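Local structure of 231aa long hypothetical protein-L-isoaspartate O-methyltransferase (1VBF) at residues T53-L63 with I81-A89; Y152-L163 with Y174-P183. The protein probably catalyses the methyl esterification of L-isoaspartyl residues in aged proteins with S-adenosyl-L-methionine as methyl donor, a step in their repair or degradation. All coordinates share one frame; numbering follows the deposited sequence.

Contact 1 (T53-L63 with I81-A89); sequences TTALNLGIFML and IGYYTALIA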
loop_
_atom_site.group_PDB
_atom_site.type_symbol
_atom_site.label_atom_id
_atom_site.label_comp_id
_atom_site.label_asym_id
_atom_site.label_seq_id
_atom_site.Cartn_x
_atom_site.Cartn_y
_atom_site.Cartn_z
ATOM N N THR B 53 -14.617 18.854 -17.186
ATOM C CA THR B 53 -14.168 19.515 -18.396
ATOM C C THR B 53 -12.674 19.597 -18.231
ATOM O O THR B 53 -12.212 20.069 -17.203
ATOM C CB THR B 53 -14.654 20.964 -18.481
ATOM O OG1 THR B 53 -15.988 21.053 -17.978
ATOM C CG2 THR B 53 -14.625 21.435 -19.917
ATOM N N THR B 54 -11.919 19.151 -19.226
ATOM C CA THR B 54 -10.468 19.233 -19.133
ATOM C C THR B 54 -10.037 20.653 -18.725
ATOM O O THR B 54 -10.709 21.653 -19.044
ATOM C CB THR B 54 -9.794 18.919 -20.465
ATOM O OG1 THR B 54 -10.091 17.580 -20.863
ATOM C CG2 THR B 54 -8.322 19.050 -20.334
ATOM N N ALA B 55 -8.920 20.729 -18.010
ATOM C CA ALA B 55 -8.370 21.998 -17.579
ATOM C C ALA B 55 -8.028 22.807 -18.821
ATOM O O ALA B 55 -7.500 22.266 -19.811
ATOM C CB ALA B 55 -7.137 21.764 -16.768
ATOM N N LEU B 56 -8.316 24.105 -18.759
ATOM C CA LEU B 56 -8.064 24.989 -19.879
ATOM C C LEU B 56 -6.622 24.941 -20.333
ATOM O O LEU B 56 -6.344 24.908 -21.543
ATOM C CB LEU B 56 -8.412 26.431 -19.529
ATOM C CG LEU B 56 -9.156 27.290 -20.571
ATOM C CD1 LEU B 56 -8.828 28.762 -20.336
ATOM C CD2 LEU B 56 -8.761 26.915 -21.974
ATOM N N ASN B 57 -5.702 24.964 -19.371
ATOM C CA ASN B 57 -4.298 24.926 -19.727
ATOM C C ASN B 57 -3.993 23.636 -20.490
ATOM O O ASN B 57 -3.254 23.634 -21.476
ATOM C CB ASN B 57 -3.428 25.039 -18.481
ATOM C CG ASN B 57 -2.260 26.033 -18.669
ATOM O OD1 ASN B 57 -1.384 25.850 -19.534
ATOM N ND2 ASN B 57 -2.252 27.097 -17.856
ATOM N N LEU B 58 -4.581 22.533 -20.054
ATOM C CA LEU B 58 -4.348 21.273 -20.728
ATOM C C LEU B 58 -4.977 21.284 -22.120
ATOM O O LEU B 58 -4.293 20.984 -23.118
ATOM C CB LEU B 58 -4.930 20.135 -19.907
ATOM C CG LEU B 58 -4.009 18.945 -19.685
ATOM C CD1 LEU B 58 -4.852 17.798 -19.298
ATOM C CD2 LEU B 58 -3.260 18.574 -20.933
ATOM N N GLY B 59 -6.278 21.619 -22.177
ATOM C CA GLY B 59 -7.010 21.682 -23.442
ATOM C C GLY B 59 -6.370 22.515 -24.558
ATOM O O GLY B 59 -6.258 22.082 -25.718
ATOM N N ILE B 60 -5.941 23.719 -24.215
ATOM C CA ILE B 60 -5.318 24.594 -25.200
ATOM C C ILE B 60 -4.000 23.997 -25.680
ATOM O O ILE B 60 -3.636 24.117 -26.865
ATOM C CB ILE B 60 -5.084 26.001 -24.607
ATOM C CG1 ILE B 60 -6.419 26.572 -24.126
ATOM C CG2 ILE B 60 -4.479 26.917 -25.651
ATOM C CD1 ILE B 60 -7.518 26.482 -25.197
ATOM N N PHE B 61 -3.288 23.360 -24.752
ATOM C CA PHE B 61 -2.026 22.721 -25.090
ATOM C C PHE B 61 -2.288 21.580 -26.086
ATOM O O PHE B 61 -1.594 21.439 -27.091
ATOM C CB PHE B 61 -1.334 22.174 -23.824
ATOM C CG PHE B 61 -0.105 21.366 -24.117
ATOM C CD1 PHE B 61 1.000 21.953 -24.740
ATOM C CD2 PHE B 61 -0.087 19.997 -23.876
ATOM C CE1 PHE B 61 2.104 21.182 -25.128
ATOM C CE2 PHE B 61 1.011 19.212 -24.258
ATOM C CZ PHE B 61 2.107 19.806 -24.889
HETATM N N MSE B 62 -3.301 20.771 -25.804
HETATM C CA MSE B 62 -3.645 19.667 -26.681
HETATM C C MSE B 62 -4.046 20.134 -28.075
HETATM O O MSE B 62 -3.547 19.612 -29.082
HETATM C CB MSE B 62 -4.751 18.847 -26.046
HETATM C CG MSE B 62 -4.332 18.288 -24.701
HETATM SE SE MSE B 62 -5.556 16.993 -23.947
HETATM C CE MSE B 62 -6.185 18.059 -22.475
ATOM N N LEU B 63 -4.937 21.123 -28.140
ATOM C CA LEU B 63 -5.354 21.645 -29.436
ATOM C C LEU B 63 -4.165 22.268 -30.156
ATOM O O LEU B 63 -4.016 22.100 -31.364
ATOM C CB LEU B 63 -6.460 22.684 -29.280
ATOM C CG LEU B 63 -7.779 22.194 -28.662
ATOM C CD1 LEU B 63 -8.827 23.284 -28.808
ATOM C CD2 LEU B 63 -8.244 20.896 -29.333
ATOM N N ILE B 81 -19.077 20.079 -22.920
ATOM C CA ILE B 81 -19.783 21.355 -22.966
ATOM C C ILE B 81 -19.620 22.121 -24.270
ATOM O O ILE B 81 -20.089 23.235 -24.384
ATOM C CB ILE B 81 -19.366 22.272 -21.807
ATOM C CG1 ILE B 81 -17.923 22.742 -22.002
ATOM C CG2 ILE B 81 -19.515 21.540 -20.492
ATOM C CD1 ILE B 81 -17.483 23.794 -20.992
ATOM N N GLY B 82 -18.936 21.544 -25.244
ATOM C CA GLY B 82 -18.795 22.203 -26.535
ATOM C C GLY B 82 -17.759 23.286 -26.738
ATOM O O GLY B 82 -17.539 23.697 -27.880
ATOM N N TYR B 83 -17.116 23.751 -25.665
ATOM C CA TYR B 83 -16.096 24.797 -25.781
ATOM C C TYR B 83 -14.889 24.470 -26.688
ATOM O O TYR B 83 -14.483 25.291 -27.531
ATOM C CB TYR B 83 -15.581 25.183 -24.405
ATOM C CG TYR B 83 -14.410 26.118 -24.481
ATOM C CD1 TYR B 83 -14.577 27.436 -24.895
ATOM C CD2 TYR B 83 -13.127 25.675 -24.217
ATOM C CE1 TYR B 83 -13.471 28.315 -25.050
ATOM C CE2 TYR B 83 -11.999 26.536 -24.373
ATOM C CZ TYR B 83 -12.179 27.855 -24.788
ATOM O OH TYR B 83 -11.090 28.702 -24.921
ATOM N N TYR B 84 -14.294 23.295 -26.522
ATOM C CA TYR B 84 -13.161 22.979 -27.378
ATOM C C TYR B 84 -13.672 22.697 -28.792
ATOM O O TYR B 84 -12.934 22.848 -29.779
ATOM C CB TYR B 84 -12.356 21.778 -26.842
ATOM C CG TYR B 84 -11.714 22.028 -25.497
ATOM C CD1 TYR B 84 -12.199 21.412 -24.357
ATOM C CD2 TYR B 84 -10.659 22.932 -25.357
ATOM C CE1 TYR B 84 -11.678 21.680 -23.122
ATOM C CE2 TYR B 84 -10.117 23.211 -24.105
ATOM C CZ TYR B 84 -10.637 22.577 -22.996
ATOM O OH TYR B 84 -10.112 22.831 -21.756
ATOM N N THR B 85 -14.943 22.299 -28.878
ATOM C CA THR B 85 -15.545 22.009 -30.162
ATOM C C THR B 85 -15.591 23.346 -30.898
ATOM O O THR B 85 -15.103 23.449 -32.023
ATOM C CB THR B 85 -16.960 21.423 -30.007
ATOM O OG1 THR B 85 -16.982 20.520 -28.898
ATOM C CG2 THR B 85 -17.360 20.653 -31.271
ATOM N N ALA B 86 -16.151 24.372 -30.257
ATOM C CA ALA B 86 -16.194 25.709 -30.855
ATOM C C ALA B 86 -14.813 26.186 -31.380
ATOM O O ALA B 86 -14.712 26.600 -32.533
ATOM C CB ALA B 86 -16.742 26.720 -29.851
ATOM N N LEU B 87 -13.761 26.135 -30.553
ATOM C CA LEU B 87 -12.423 26.561 -30.978
ATOM C C LEU B 87 -11.925 25.842 -32.231
ATOM O O LEU B 87 -11.228 26.440 -33.056
ATOM C CB LEU B 87 -11.401 26.354 -29.861
ATOM C CG LEU B 87 -11.590 27.070 -28.511
ATOM C CD1 LEU B 87 -10.436 26.687 -27.596
ATOM C CD2 LEU B 87 -11.649 28.594 -28.687
ATOM N N ILE B 88 -12.266 24.565 -32.385
ATOM C CA ILE B 88 -11.837 23.820 -33.563
ATOM C C ILE B 88 -12.649 24.282 -34.788
ATOM O O ILE B 88 -12.107 24.543 -35.874
ATOM C CB ILE B 88 -12.029 22.304 -33.342
ATOM C CG1 ILE B 88 -11.228 21.865 -32.116
ATOM C CG2 ILE B 88 -11.577 21.506 -34.588
ATOM C CD1 ILE B 88 -11.430 20.427 -31.745
ATOM N N ALA B 89 -13.957 24.384 -34.598
ATOM C CA ALA B 89 -14.868 24.821 -35.649
ATOM C C ALA B 89 -14.418 26.164 -36.243
ATOM O O ALA B 89 -14.532 26.402 -37.446
ATOM C CB ALA B 89 -16.265 24.943 -35.080
#
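The hydroxyl of Tyr84 donates a hydrogen bond to the carbonyl of Thr54, with OH 3.0 Å from O. The donor stands above the carbonyl plane, 64° out of it, and thus well away from the usual lone-pair directions. The bond ties the approach to helix 56-63 to helix 83-89, two neighbouring helices of the Rossmann-like methyltransferase fold. The axes of these short segments come within 11.3 Å of each other and their N-to-C directions differ by 30°. Tyr84 is the knob that bridges this distance, seated in a hole made by Leu56, Gly59, Ile60 and Leu63. With CG anti to the carbonyl carbon (chi1 -64°), its ring extends across to the other helix. There CE2 lies 3.5 Å from Gly59 CA, and a beta carbon on Gly59 would collide with that ring atom, so the missing side chain is what lets the tyrosine in. Tyr83 lays its CD2 over the centre of one face of the Tyr84 ring, which also stacks with Trp141. Further along the helices the contact is purely apolar. Leu63 divides its branches: CD1 meets the edge of the Tyr84 ring near its plane, whereas CD2 reaches Ile88. Phe20, from helix 14-22, touches Leu56, Ile60 and Tyr83. The methyl ends of Ile60 and Leu87 meet with their side chains crossed at about a right angle, CD1 to CD1 at 3.8 Å.

Contact 2 (Y152-L163 with Y174-P183); sequences YEQLKEGGIMIL and YKVIKKGNSP
Lys178 threads its extended chain between the Tyr152 ring and the backbone that leads out of helix 152-154, and its NZ donates to two carbonyls there: Leu155 O at 2.7 Å and Tyr152 O at 3.1 Å. The second bond lies in the carbonyl plane. CG anti to the backbone N (chi1 -167°) starts the chain on this course, and its CD passes over one face of the Tyr152 ring, offset toward the rim. Cut back to an alanine here, the side chain would no longer reach that far, and the carbonyls of Tyr152 and Leu155 would probably lose this donor and the ring face its aliphatic cover. The same ring meets Val176 CG1 at its edge, while Tyr152 OH donates to Gly180 O at 2.6 Å and takes a weak bond from Lys179 N. These groups lie at the open end of an antiparallel beta hairpin, away from its connecting loop, made by strands 159-165 and 171-177 of the central mixed sheet. Met161 and Val176 form a hydrogen-bonded pair, with Met161 N 2.7 Å from Val176 O; Ile160 is matched with Ile177 in the neighbouring non-hydrogen-bonded pair, their CG1 atoms 4.0 Å apart and their side chains side by side. Strand 135-140 packs against Met161 and Leu163. Against this close packing of Tyr152, Val176 and the strand pairs, the turn side is exposed, and there Glu157 reaches Gly180. Glu157 bends at chi2 and offers the syn lone pair of OE2 to Gly180 N at 3.2 Å, an N-H...O angle of 138° showing that this bond is far from straight.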
loop_
_atom_site.group_PDB
_atom_site.type_symbol
_atom_site.label_atom_id
_atom_site.label_comp_id
_atom_site.label_asym_id
_atom_site.label_seq_id
_atom_site.Cartn_x
_atom_site.Cartn_y
_atom_site.Cartn_z
ATOM N N TYR B 152 -8.229 5.825 -34.952
ATOM C CA TYR B 152 -6.988 5.635 -35.673
ATOM C C TYR B 152 -7.221 5.146 -37.108
ATOM O O TYR B 152 -6.535 5.597 -38.033
ATOM C CB TYR B 152 -6.080 4.639 -34.946
ATOM C CG TYR B 152 -4.713 4.517 -35.586
ATOM C CD1 TYR B 152 -3.715 5.448 -35.325
ATOM C CD2 TYR B 152 -4.449 3.516 -36.516
ATOM C CE1 TYR B 152 -2.487 5.389 -35.985
ATOM C CE2 TYR B 152 -3.233 3.444 -37.177
ATOM C CZ TYR B 152 -2.252 4.380 -36.920
ATOM O OH TYR B 152 -1.054 4.313 -37.617
ATOM N N GLU B 153 -8.167 4.227 -37.307
ATOM C CA GLU B 153 -8.411 3.730 -38.662
ATOM C C GLU B 153 -9.018 4.842 -39.504
ATOM O O GLU B 153 -8.702 4.991 -40.683
ATOM C CB GLU B 153 -9.376 2.537 -38.671
ATOM C CG GLU B 153 -8.998 1.391 -37.756
ATOM C CD GLU B 153 -10.036 0.270 -37.755
ATOM O OE1 GLU B 153 -11.258 0.558 -37.634
ATOM O OE2 GLU B 153 -9.612 -0.906 -37.862
ATOM N N GLN B 154 -9.895 5.623 -38.889
ATOM C CA GLN B 154 -10.548 6.718 -39.574
ATOM C C GLN B 154 -9.603 7.906 -39.912
ATOM O O GLN B 154 -9.917 8.753 -40.745
ATOM C CB GLN B 154 -11.748 7.148 -38.729
ATOM C CG GLN B 154 -12.884 6.127 -38.759
ATOM C CD GLN B 154 -13.830 6.234 -37.577
ATOM O OE1 GLN B 154 -14.146 7.321 -37.108
ATOM N NE2 GLN B 154 -14.299 5.094 -37.100
ATOM N N LEU B 155 -8.436 7.956 -39.285
ATOM C CA LEU B 155 -7.462 9.015 -39.559
ATOM C C LEU B 155 -6.913 8.927 -40.979
ATOM O O LEU B 155 -6.821 7.847 -41.547
ATOM C CB LEU B 155 -6.266 8.902 -38.613
ATOM C CG LEU B 155 -6.108 9.946 -37.526
ATOM C CD1 LEU B 155 -4.727 9.820 -36.919
ATOM C CD2 LEU B 155 -6.293 11.315 -38.119
ATOM N N LYS B 156 -6.538 10.071 -41.549
ATOM C CA LYS B 156 -5.933 10.084 -42.876
ATOM C C LYS B 156 -4.532 9.545 -42.687
ATOM O O LYS B 156 -4.035 9.469 -41.565
ATOM C CB LYS B 156 -5.856 11.492 -43.434
ATOM C CG LYS B 156 -7.141 11.929 -44.090
ATOM C CD LYS B 156 -7.043 13.332 -44.657
ATOM C CE LYS B 156 -8.386 13.773 -45.199
ATOM N NZ LYS B 156 -8.372 15.233 -45.455
ATOM N N GLU B 157 -3.879 9.202 -43.782
ATOM C CA GLU B 157 -2.559 8.627 -43.681
ATOM C C GLU B 157 -1.591 9.394 -42.827
ATOM O O GLU B 157 -1.041 8.846 -41.877
ATOM C CB GLU B 157 -1.958 8.403 -45.058
ATOM C CG GLU B 157 -0.716 7.546 -45.011
ATOM C CD GLU B 157 -0.867 6.377 -44.062
ATOM O OE1 GLU B 157 -1.887 5.650 -44.149
ATOM O OE2 GLU B 157 0.046 6.191 -43.229
ATOM N N GLY B 158 -1.352 10.655 -43.125
ATOM C CA GLY B 158 -0.395 11.351 -42.287
ATOM C C GLY B 158 -1.056 12.077 -41.143
ATOM O O GLY B 158 -0.426 12.912 -40.498
ATOM N N GLY B 159 -2.325 11.753 -40.897
ATOM C CA GLY B 159 -3.086 12.401 -39.846
ATOM C C GLY B 159 -2.422 12.418 -38.490
ATOM O O GLY B 159 -1.453 11.719 -38.260
ATOM N N ILE B 160 -2.955 13.218 -37.580
ATOM C CA ILE B 160 -2.405 13.315 -36.236
ATOM C C ILE B 160 -3.513 13.109 -35.252
ATOM O O ILE B 160 -4.589 13.678 -35.419
ATOM C CB ILE B 160 -1.811 14.711 -35.977
ATOM C CG1 ILE B 160 -0.555 14.883 -36.826
ATOM C CG2 ILE B 160 -1.561 14.939 -34.465
ATOM C CD1 ILE B 160 0.030 16.260 -36.715
HETATM N N MSE B 161 -3.255 12.287 -34.236
HETATM C CA MSE B 161 -4.237 12.050 -33.181
HETATM C C MSE B 161 -3.630 12.292 -31.806
HETATM O O MSE B 161 -2.475 11.948 -31.559
HETATM C CB MSE B 161 -4.793 10.628 -33.229
HETATM C CG MSE B 161 -5.772 10.321 -32.082
HETATM SE SE MSE B 161 -6.539 8.506 -32.147
HETATM C CE MSE B 161 -8.187 8.867 -31.251
ATOM N N ILE B 162 -4.408 12.900 -30.919
ATOM C CA ILE B 162 -3.966 13.148 -29.562
ATOM C C ILE B 162 -4.974 12.543 -28.589
ATOM O O ILE B 162 -6.169 12.817 -28.690
ATOM C CB ILE B 162 -3.792 14.668 -29.306
ATOM C CG1 ILE B 162 -2.535 15.144 -30.034
ATOM C CG2 ILE B 162 -3.679 14.987 -27.789
ATOM C CD1 ILE B 162 -2.204 16.597 -29.851
ATOM N N LEU B 163 -4.500 11.692 -27.678
ATOM C CA LEU B 163 -5.366 11.080 -26.668
ATOM C C LEU B 163 -4.596 10.595 -25.475
ATOM O O LEU B 163 -3.405 10.323 -25.585
ATOM C CB LEU B 163 -6.129 9.871 -27.206
ATOM C CG LEU B 163 -5.478 8.712 -27.986
ATOM C CD1 LEU B 163 -3.979 8.614 -27.823
ATOM C CD2 LEU B 163 -6.147 7.440 -27.544
ATOM N N TYR B 174 -0.756 11.212 -25.464
ATOM C CA TYR B 174 0.006 10.807 -26.632
ATOM C C TYR B 174 -0.354 11.515 -27.925
ATOM O O TYR B 174 -1.530 11.718 -28.231
ATOM C CB TYR B 174 -0.142 9.317 -26.902
ATOM C CG TYR B 174 0.597 8.410 -25.979
ATOM C CD1 TYR B 174 0.022 7.976 -24.787
ATOM C CD2 TYR B 174 1.870 7.960 -26.311
ATOM C CE1 TYR B 174 0.700 7.112 -23.948
ATOM C CE2 TYR B 174 2.566 7.091 -25.475
ATOM C CZ TYR B 174 1.974 6.674 -24.299
ATOM O OH TYR B 174 2.665 5.824 -23.475
ATOM N N LYS B 175 0.674 11.871 -28.687
ATOM C CA LYS B 175 0.481 12.497 -29.982
ATOM C C LYS B 175 0.846 11.409 -31.006
ATOM O O LYS B 175 2.005 11.000 -31.139
ATOM C CB LYS B 175 1.387 13.724 -30.129
ATOM C CG LYS B 175 1.219 14.450 -31.451
ATOM C CD LYS B 175 2.124 15.656 -31.520
ATOM C CE LYS B 175 2.020 16.335 -32.863
ATOM N NZ LYS B 175 2.623 17.682 -32.792
ATOM N N VAL B 176 -0.159 10.944 -31.728
ATOM C CA VAL B 176 0.017 9.870 -32.686
ATOM C C VAL B 176 -0.017 10.327 -34.127
ATOM O O VAL B 176 -0.976 10.964 -34.544
ATOM C CB VAL B 176 -1.091 8.831 -32.491
ATOM C CG1 VAL B 176 -0.909 7.677 -33.431
ATOM C CG2 VAL B 176 -1.099 8.375 -31.074
ATOM N N ILE B 177 1.018 10.013 -34.895
ATOM C CA ILE B 177 1.008 10.387 -36.303
ATOM C C ILE B 177 0.832 9.114 -37.108
ATOM O O ILE B 177 1.680 8.236 -37.077
ATOM C CB ILE B 177 2.311 11.058 -36.748
ATOM C CG1 ILE B 177 2.503 12.383 -36.009
ATOM C CG2 ILE B 177 2.263 11.298 -38.234
ATOM C CD1 ILE B 177 3.770 13.074 -36.394
ATOM N N LYS B 178 -0.264 9.010 -37.836
ATOM C CA LYS B 178 -0.501 7.798 -38.582
ATOM C C LYS B 178 0.555 7.446 -39.621
ATOM O O LYS B 178 1.075 8.314 -40.333
ATOM C CB LYS B 178 -1.875 7.846 -39.232
ATOM C CG LYS B 178 -2.319 6.513 -39.773
ATOM C CD LYS B 178 -3.774 6.578 -40.115
ATOM C CE LYS B 178 -4.312 5.272 -40.664
ATOM N NZ LYS B 178 -5.763 5.449 -40.996
ATOM N N LYS B 179 0.872 6.153 -39.680
ATOM C CA LYS B 179 1.835 5.602 -40.627
ATOM C C LYS B 179 1.609 4.087 -40.718
ATOM O O LYS B 179 2.414 3.308 -40.212
ATOM C CB LYS B 179 3.266 5.884 -40.169
ATOM C CG LYS B 179 4.283 5.421 -41.187
ATOM C CD LYS B 179 5.608 5.040 -40.569
ATOM C CE LYS B 179 6.522 4.428 -41.629
ATOM N NZ LYS B 179 7.726 3.783 -41.033
ATOM N N GLY B 180 0.518 3.676 -41.362
ATOM C CA GLY B 180 0.220 2.260 -41.461
ATOM C C GLY B 180 0.005 1.734 -40.052
ATOM O O GLY B 180 -0.718 2.354 -39.267
ATOM N N ASN B 181 0.624 0.604 -39.712
ATOM C CA ASN B 181 0.479 0.063 -38.370
ATOM C C ASN B 181 1.714 0.331 -37.563
ATOM O O ASN B 181 1.932 -0.298 -36.522
ATOM C CB ASN B 181 0.227 -1.423 -38.397
ATOM C CG ASN B 181 -1.150 -1.754 -38.865
ATOM O OD1 ASN B 181 -2.124 -1.086 -38.491
ATOM N ND2 ASN B 181 -1.257 -2.801 -39.678
ATOM N N SER B 182 2.521 1.267 -38.062
ATOM C CA SER B 182 3.765 1.702 -37.416
ATOM C C SER B 182 3.652 3.205 -37.147
ATOM O O SER B 182 4.372 4.011 -37.740
ATOM C CB SER B 182 4.963 1.447 -38.334
ATOM O OG SER B 182 5.071 0.077 -38.666
ATOM N N PRO B 183 2.739 3.603 -36.252
ATOM C CA PRO B 183 2.607 5.032 -35.976
ATOM C C PRO B 183 3.836 5.504 -35.233
ATOM O O PRO B 183 4.738 4.726 -34.951
ATOM C CB PRO B 183 1.367 5.108 -35.081
ATOM C CG PRO B 183 0.695 3.783 -35.257
ATOM C CD PRO B 183 1.817 2.823 -35.417
#

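How the contacts relate
Contact 1 is a buried helix pair, its centre about 8 Å from the centre of the chain; the centre of contact 2 is about 16 Å from that point, and this contact is only partly buried, with several exposed residues in its turns. The two hold different elements: 53-63 and 81-89 join helices, whereas 152-163 and 174-183 join adjacent strands together with the helix end and turns next to them. Contact 1 combines apolar packing with one hydrogen bond, while contact 2 has a backbone ladder and bonds from lysine and tyrosine side chains. A neighbouring subunit, another copy of the protein, touches contact 2 but not contact 1. The contacts meet where Met62 O packs 3.4 Å from Ile162 CD1, helix against sheet.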